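Long-range contact in nucleoprotein (PDB 5N4K), which packages the positive-strand viral RNA genome into a helical ribonucleocapsid, probably also enhancing viral transcription and replication, its RNA-binding N-terminal domain forming this chain: residues Y89-F101 with G115-K127. Residues are numbered along the deposited sequence; the frame is centred on the assembly and turned at random.
Sequences YYLGTGPHKDLKF and GAKTVNTSLGNRK. With SO4 (sulfate ion), chain E.
The carbonyl oxygen of Leu91 is gripped twice by Thr121, whose backbone N lies 3.0 Å from Leu91 O in a nearly straight bond (171° at the hydrogen) while OG1 donates to the same oxygen from the opposite face of the carbonyl plane. A chi1 of 74° puts Thr121 OG1 beside its own backbone N, letting both donors reach the one acceptor. Farther along, Asn125 OD1 takes the N-H of Gly94 at 2.8 Å on an in-plane lone pair. Between these anchors Leu123 CD1 stands almost squarely over the Tyr90 ring, 3.5 Å from its centroid, a CH-pi contact; the hydroxyl of that ring bonds to Tyr32. The contact fastens the type II turn Tyr90–Thr93, where strand 80-90 leaves the antiparallel sheet of the N-terminal domain, to the long irregular loop following strand 108-112. A water ties Asn120 to the other segment, linking its ND2 to Lys97 O. Beyond Asn120, Thr118 CG2 meets Phe101 CD2 at 3.6 Å, the two side chains crossing at about a right angle. Toward the end of segment 115-127, Arg126 NH1 and NH2 hold separate oxygens of a sulfate that was most likely supplied by the crystallisation medium.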
loop_
_atom_site.group_PDB
_atom_site.type_symbol
_atom_site.label_atom_id
_atom_site.label_comp_id
_atom_site.label_asym_id
_atom_site.label_seq_id
_atom_site.Cartn_x
_atom_site.Cartn_y
_atom_site.Cartn_z
ATOM N N TYR A 89 -7.878 -3.946 -7.610
ATOM C CA TYR A 89 -8.976 -3.428 -6.824
ATOM C C TYR A 89 -9.854 -2.569 -7.717
ATOM O O TYR A 89 -9.403 -1.780 -8.511
ATOM C CB TYR A 89 -8.440 -2.561 -5.681
ATOM C CG TYR A 89 -7.538 -3.297 -4.737
ATOM C CD1 TYR A 89 -6.173 -3.342 -4.957
ATOM C CD2 TYR A 89 -8.083 -3.913 -3.609
ATOM C CE1 TYR A 89 -5.328 -4.052 -4.064
ATOM C CE2 TYR A 89 -7.234 -4.605 -2.779
ATOM C CZ TYR A 89 -5.955 -4.650 -3.048
ATOM O OH TYR A 89 -5.057 -5.345 -2.135
ATOM N N TYR A 90 -11.171 -2.708 -7.538
ATOM C CA TYR A 90 -12.135 -1.857 -8.236
ATOM C C TYR A 90 -11.995 -0.418 -7.789
ATOM O O TYR A 90 -11.676 -0.134 -6.638
ATOM C CB TYR A 90 -13.566 -2.416 -7.983
ATOM C CG TYR A 90 -13.778 -3.798 -8.635
ATOM C CD1 TYR A 90 -14.141 -3.881 -9.981
ATOM C CD2 TYR A 90 -13.694 -4.960 -7.923
ATOM C CE1 TYR A 90 -14.294 -5.105 -10.615
ATOM C CE2 TYR A 90 -13.839 -6.181 -8.489
ATOM C CZ TYR A 90 -14.130 -6.237 -9.836
ATOM O OH TYR A 90 -14.268 -7.484 -10.444
ATOM N N LEU A 91 -12.379 0.469 -8.660
ATOM C CA LEU A 91 -12.352 1.896 -8.365
ATOM C C LEU A 91 -13.187 2.189 -7.114
ATOM O O LEU A 91 -14.299 1.737 -6.971
ATOM C CB LEU A 91 -12.875 2.706 -9.582
ATOM C CG LEU A 91 -12.804 4.224 -9.433
ATOM C CD1 LEU A 91 -11.419 4.759 -9.318
ATOM C CD2 LEU A 91 -13.444 4.788 -10.710
ATOM N N GLY A 92 -12.598 2.969 -6.193
ATOM C CA GLY A 92 -13.263 3.290 -4.925
ATOM C C GLY A 92 -13.249 2.224 -3.909
ATOM O O GLY A 92 -13.983 2.336 -2.893
ATOM N N THR A 93 -12.364 1.228 -4.075
ATOM C CA THR A 93 -12.149 0.160 -3.114
ATOM C C THR A 93 -10.664 -0.003 -2.917
ATOM O O THR A 93 -9.893 0.616 -3.600
ATOM C CB THR A 93 -12.788 -1.151 -3.559
ATOM O OG1 THR A 93 -11.940 -1.790 -4.551
ATOM C CG2 THR A 93 -14.231 -0.944 -4.157
ATOM N N GLY A 94 -10.313 -0.874 -1.962
ATOM C CA GLY A 94 -8.890 -1.237 -1.748
ATOM C C GLY A 94 -8.107 -0.204 -0.981
ATOM O O GLY A 94 -8.676 0.724 -0.388
ATOM N N PRO A 95 -6.792 -0.381 -0.944
ATOM C CA PRO A 95 -5.884 0.536 -0.196
ATOM C C PRO A 95 -5.923 1.910 -0.701
ATOM O O PRO A 95 -5.564 2.854 0.035
ATOM C CB PRO A 95 -4.532 -0.131 -0.351
ATOM C CG PRO A 95 -4.616 -0.958 -1.603
ATOM C CD PRO A 95 -6.024 -1.447 -1.623
ATOM N N HIS A 96 -6.293 2.155 -1.975
ATOM C CA HIS A 96 -6.392 3.482 -2.606
ATOM C C HIS A 96 -7.826 3.803 -2.958
ATOM O O HIS A 96 -8.090 4.415 -3.998
ATOM C CB HIS A 96 -5.479 3.589 -3.823
ATOM C CG HIS A 96 -4.047 3.341 -3.520
ATOM N ND1 HIS A 96 -3.310 4.188 -2.711
ATOM C CD2 HIS A 96 -3.206 2.340 -3.859
ATOM C CE1 HIS A 96 -2.072 3.719 -2.618
ATOM N NE2 HIS A 96 -1.977 2.628 -3.320
ATOM N N LYS A 97 -8.745 3.522 -2.014
ATOM C CA LYS A 97 -10.154 3.787 -2.243
ATOM C C LYS A 97 -10.471 5.259 -2.422
ATOM O O LYS A 97 -11.493 5.567 -3.022
ATOM C CB LYS A 97 -11.066 3.199 -1.136
ATOM C CG LYS A 97 -11.007 3.933 0.198
ATOM C CD LYS A 97 -11.903 3.268 1.246
ATOM C CE LYS A 97 -13.392 3.438 0.950
ATOM N NZ LYS A 97 -14.352 3.075 2.055
ATOM N N ASP A 98 -9.579 6.123 -1.985
ATOM C CA ASP A 98 -9.643 7.566 -1.967
ATOM C C ASP A 98 -9.290 8.212 -3.276
ATOM O O ASP A 98 -9.527 9.392 -3.517
ATOM C CB ASP A 98 -8.672 8.148 -0.902
ATOM C CG ASP A 98 -7.174 7.830 -1.215
ATOM O OD1 ASP A 98 -6.425 8.807 -1.409
ATOM O OD2 ASP A 98 -6.707 6.693 -1.192
ATOM N N LEU A 99 -8.554 7.473 -4.108
ATOM C CA LEU A 99 -8.099 7.996 -5.392
ATOM C C LEU A 99 -9.197 8.016 -6.441
ATOM O O LEU A 99 -9.907 7.072 -6.616
ATOM C CB LEU A 99 -6.903 7.230 -5.929
ATOM C CG LEU A 99 -5.594 7.307 -5.143
ATOM C CD1 LEU A 99 -4.524 6.446 -5.793
ATOM C CD2 LEU A 99 -5.129 8.703 -4.849
ATOM N N LYS A 100 -9.257 9.147 -7.149
ATOM C CA LYS A 100 -10.065 9.269 -8.355
ATOM C C LYS A 100 -9.400 8.509 -9.473
ATOM O O LYS A 100 -8.233 8.295 -9.434
ATOM C CB LYS A 100 -10.281 10.777 -8.668
ATOM C CG LYS A 100 -10.907 11.624 -7.533
ATOM C CD LYS A 100 -11.194 13.050 -8.004
ATOM C CE LYS A 100 -11.887 13.903 -6.948
ATOM N NZ LYS A 100 -12.226 15.282 -7.425
ATOM N N PHE A 101 -10.178 8.150 -10.493
ATOM C CA PHE A 101 -9.614 7.391 -11.586
ATOM C C PHE A 101 -8.450 8.077 -12.195
ATOM O O PHE A 101 -8.569 9.270 -12.639
ATOM C CB PHE A 101 -10.696 7.117 -12.683
ATOM C CG PHE A 101 -10.236 6.188 -13.764
ATOM C CD1 PHE A 101 -9.715 4.909 -13.458
ATOM C CD2 PHE A 101 -10.249 6.562 -15.091
ATOM C CE1 PHE A 101 -9.309 4.053 -14.428
ATOM C CE2 PHE A 101 -9.772 5.688 -16.073
ATOM C CZ PHE A 101 -9.283 4.469 -15.764
ATOM N N GLY A 115 -17.153 1.074 -21.768
ATOM C CA GLY A 115 -18.439 1.110 -21.068
ATOM C C GLY A 115 -18.364 1.417 -19.600
ATOM O O GLY A 115 -19.453 1.613 -18.998
ATOM N N ALA A 116 -17.163 1.360 -19.011
ATOM C CA ALA A 116 -17.051 1.678 -17.616
ATOM C C ALA A 116 -17.377 3.162 -17.360
ATOM O O ALA A 116 -17.172 4.011 -18.289
ATOM C CB ALA A 116 -15.691 1.421 -17.095
ATOM N N LYS A 117 -17.772 3.504 -16.155
ATOM C CA LYS A 117 -17.877 4.880 -15.748
ATOM C C LYS A 117 -16.874 5.190 -14.656
ATOM O O LYS A 117 -16.586 4.380 -13.718
ATOM C CB LYS A 117 -19.239 5.118 -15.256
ATOM C CG LYS A 117 -20.290 4.962 -16.349
ATOM C CD LYS A 117 -21.646 5.558 -15.872
ATOM C CE LYS A 117 -21.767 6.066 -14.396
ATOM N NZ LYS A 117 -21.560 7.537 -14.125
ATOM N N THR A 118 -16.383 6.397 -14.704
ATOM C CA THR A 118 -15.276 6.845 -13.823
ATOM C C THR A 118 -15.850 7.296 -12.466
ATOM O O THR A 118 -15.649 8.387 -12.041
ATOM C CB THR A 118 -14.365 7.919 -14.461
ATOM O OG1 THR A 118 -15.222 8.984 -14.869
ATOM C CG2 THR A 118 -13.667 7.384 -15.695
ATOM N N VAL A 119 -16.616 6.458 -11.791
ATOM C CA VAL A 119 -17.120 6.690 -10.482
ATOM C C VAL A 119 -16.864 5.492 -9.591
ATOM O O VAL A 119 -16.742 4.346 -10.088
ATOM C CB VAL A 119 -18.571 7.074 -10.406
ATOM C CG1 VAL A 119 -18.842 8.295 -11.250
ATOM C CG2 VAL A 119 -19.458 5.959 -10.781
ATOM N N ASN A 120 -16.870 5.717 -8.299
ATOM C CA ASN A 120 -16.599 4.672 -7.333
ATOM C C ASN A 120 -17.614 3.567 -7.549
ATOM O O ASN A 120 -18.837 3.774 -7.697
ATOM C CB ASN A 120 -16.672 5.149 -5.903
ATOM C CG ASN A 120 -15.532 6.028 -5.563
ATOM O OD1 ASN A 120 -14.508 6.001 -6.187
ATOM N ND2 ASN A 120 -15.681 6.793 -4.483
ATOM N N THR A 121 -17.136 2.339 -7.523
ATOM C CA THR A 121 -18.002 1.171 -7.662
ATOM C C THR A 121 -18.633 0.765 -6.312
ATOM O O THR A 121 -18.287 1.273 -5.274
ATOM C CB THR A 121 -17.229 -0.057 -8.219
ATOM O OG1 THR A 121 -16.372 -0.602 -7.166
ATOM C CG2 THR A 121 -16.390 0.269 -9.405
ATOM N N SER A 122 -19.579 -0.169 -6.433
ATOM C CA SER A 122 -20.390 -0.624 -5.272
ATOM C C SER A 122 -19.846 -1.886 -4.643
ATOM O O SER A 122 -20.478 -2.473 -3.768
ATOM C CB SER A 122 -21.850 -0.856 -5.742
ATOM O OG SER A 122 -21.929 -1.982 -6.578
ATOM N N LEU A 123 -18.685 -2.361 -5.104
ATOM C CA LEU A 123 -18.219 -3.721 -4.892
ATOM C C LEU A 123 -17.505 -3.972 -3.607
ATOM O O LEU A 123 -17.368 -5.159 -3.257
ATOM C CB LEU A 123 -17.393 -4.184 -6.097
ATOM C CG LEU A 123 -18.225 -4.180 -7.386
ATOM C CD1 LEU A 123 -17.395 -4.517 -8.566
ATOM C CD2 LEU A 123 -19.319 -5.246 -7.316
ATOM N N GLY A 124 -17.037 -2.945 -2.916
ATOM C CA GLY A 124 -16.311 -3.155 -1.701
ATOM C C GLY A 124 -15.056 -3.950 -1.896
ATOM O O GLY A 124 -14.441 -4.018 -2.913
ATOM N N ASN A 125 -14.708 -4.646 -0.787
ATOM C CA ASN A 125 -13.551 -5.454 -0.691
ATOM C C ASN A 125 -13.845 -6.910 -0.308
ATOM O O ASN A 125 -14.941 -7.169 0.266
ATOM C CB ASN A 125 -12.583 -4.888 0.400
ATOM C CG ASN A 125 -12.261 -3.430 0.148
ATOM O OD1 ASN A 125 -11.615 -3.129 -0.849
ATOM N ND2 ASN A 125 -12.811 -2.562 0.919
ATOM N N ARG A 126 -12.868 -7.773 -0.607
ATOM C CA ARG A 126 -13.031 -9.184 -0.258
ATOM C C ARG A 126 -13.004 -9.326 1.260
ATOM O O ARG A 126 -12.220 -8.695 1.934
ATOM C CB ARG A 126 -11.915 -9.965 -0.872
ATOM C CG ARG A 126 -12.195 -11.484 -0.870
ATOM C CD ARG A 126 -10.944 -12.197 -1.109
ATOM N NE ARG A 126 -10.186 -12.299 0.112
ATOM C CZ ARG A 126 -8.884 -12.407 0.237
ATOM N NH1 ARG A 126 -8.347 -12.723 1.397
ATOM N NH2 ARG A 126 -8.068 -12.198 -0.766
ATOM N N LYS A 127 -13.848 -10.259 1.747
ATOM C CA LYS A 127 -13.693 -10.663 3.147
ATOM C C LYS A 127 -12.428 -11.479 3.331
ATOM O O LYS A 127 -12.021 -12.291 2.489
ATOM C CB LYS A 127 -14.894 -11.462 3.631
ATOM C CG LYS A 127 -16.204 -10.731 3.406
HETATM S S SO4 E . -4.679 -12.584 1.086
HETATM O O1 SO4 E . -3.337 -11.969 1.008
HETATM O O2 SO4 E . -5.328 -12.748 -0.241
HETATM O O3 SO4 E . -4.473 -13.908 1.721
HETATM O O4 SO4 E . -5.505 -11.863 2.083
HETATM O O HOH W 1 -11.877 -4.482 -4.815
HETATM O O HOH W 2 -11.562 0.175 0.627
HETATM O O HOH W 3 -13.706 7.277 -2.529
HETATM O O HOH W 4 -12.595 7.672 -6.147
#